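Local coordinates for protein thioredoxin reductase (Streptomyces clavuligerus, PDB 4NTD) that is an FAD-dependent thioredoxin reductase-like flavoenzyme that forms disulfide bonds in natural products, probably in the holomycin pathway, at residues 80-83 with 84-87. Numbering follows the deposited sequence.
Sequences GMAP and SALL
The side chain of Met81 reaches forward from the loop onto the first turn of helix 83-96, meeting Ala85 and Leu86. Beyond CB, which points at the helix, CG stands anti to the backbone N (chi1 -169°) and comes within 4.1 Å of Ala85 CB. The chain runs on extended, bringing SD alongside Leu86, 3.6 Å from its CA and close to its CB. At the tip, the methyl CE lies beside Ala85 CB and 3.7 Å from Ala85 O. Ala82 is the N-cap, just ahead of helix 83-96, which lies between strands 56-60 and 100-103 of the Rossmann-like FAD domain: its carbonyl O accepts a nearly straight bond from Leu86 N (3.1 Å, 162° at the hydrogen) and a weak one from Ala85 N. Pro83 opens the first turn, and its O receives Leu87 N at 3.1 Å. Just before the helix, the backbones of Gly80 and Met81 both hydrogen-bond to Met72, which fits a G1 beta bulge. With an alanine at Met81, the thioether would be gone, and a gap beside Ala85 CB and Leu86 CB would probably open. Leu86 also packs on Met72 and on Ser77 of the second subunit, while the side chain of Leu87 comes to about 6 Å from the bound FAD, nearest atoms.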
loop_
_atom_site.group_PDB
_atom_site.type_symbol
_atom_site.label_atom_id
_atom_site.label_comp_id
_atom_site.label_asym_id
_atom_site.label_seq_id
_atom_site.Cartn_x
_atom_site.Cartn_y
_atom_site.Cartn_z
ATOM N N GLY A 80 -6.151 1.624 -16.147
ATOM C CA GLY A 80 -5.944 1.790 -17.587
ATOM C C GLY A 80 -4.872 2.801 -17.976
ATOM O O GLY A 80 -4.589 2.973 -19.162
ATOM N N MET A 81 -4.270 3.467 -16.992
ATOM C CA MET A 81 -3.237 4.474 -17.255
ATOM C C MET A 81 -1.965 3.830 -17.807
ATOM O O MET A 81 -1.569 2.752 -17.363
ATOM C CB MET A 81 -2.903 5.237 -15.969
ATOM C CG MET A 81 -2.032 6.470 -16.165
ATOM S SD MET A 81 -1.605 7.239 -14.591
ATOM C CE MET A 81 -1.346 8.938 -15.095
ATOM N N ALA A 82 -1.328 4.489 -18.772
ATOM C CA ALA A 82 -0.037 4.027 -19.285
ATOM C C ALA A 82 1.017 4.135 -18.181
ATOM O O ALA A 82 1.065 5.146 -17.480
ATOM C CB ALA A 82 0.385 4.845 -20.496
ATOM N N PRO A 83 1.858 3.095 -18.012
ATOM C CA PRO A 83 2.928 3.181 -17.014
ATOM C C PRO A 83 3.802 4.429 -17.152
ATOM O O PRO A 83 4.131 5.056 -16.143
ATOM C CB PRO A 83 3.743 1.912 -17.270
ATOM C CG PRO A 83 2.743 0.940 -17.783
ATOM C CD PRO A 83 1.788 1.750 -18.618
ATOM N N SER A 84 4.161 4.795 -18.382
ATOM C CA SER A 84 4.983 5.988 -18.615
ATOM C C SER A 84 4.289 7.270 -18.152
ATOM O O SER A 84 4.950 8.204 -17.696
ATOM C CB SER A 84 5.369 6.104 -20.094
ATOM O OG SER A 84 4.224 6.221 -20.919
ATOM N N ALA A 85 2.962 7.308 -18.264
ATOM C CA ALA A 85 2.181 8.462 -17.821
ATOM C C ALA A 85 2.124 8.546 -16.294
ATOM O O ALA A 85 2.215 9.639 -15.731
ATOM C CB ALA A 85 0.778 8.418 -18.407
ATOM N N LEU A 86 1.970 7.404 -15.626
ATOM C CA LEU A 86 2.012 7.370 -14.159
ATOM C C LEU A 86 3.339 7.930 -13.661
ATOM O O LEU A 86 3.373 8.772 -12.760
ATOM C CB LEU A 86 1.831 5.945 -13.622
ATOM C CG LEU A 86 1.907 5.803 -12.092
ATOM C CD1 LEU A 86 0.664 6.389 -11.440
ATOM C CD2 LEU A 86 2.105 4.356 -11.666
ATOM N N LEU A 87 4.429 7.465 -14.260
ATOM C CA LEU A 87 5.762 7.873 -13.838
ATOM C C LEU A 87 6.036 9.343 -14.170
ATOM O O LEU A 87 6.585 10.059 -13.341
ATOM C CB LEU A 87 6.828 6.955 -14.447
ATOM C CG LEU A 87 6.700 5.474 -14.061
ATOM C CD1 LEU A 87 7.734 4.639 -14.802
ATOM C CD2 LEU A 87 6.821 5.264 -12.558
#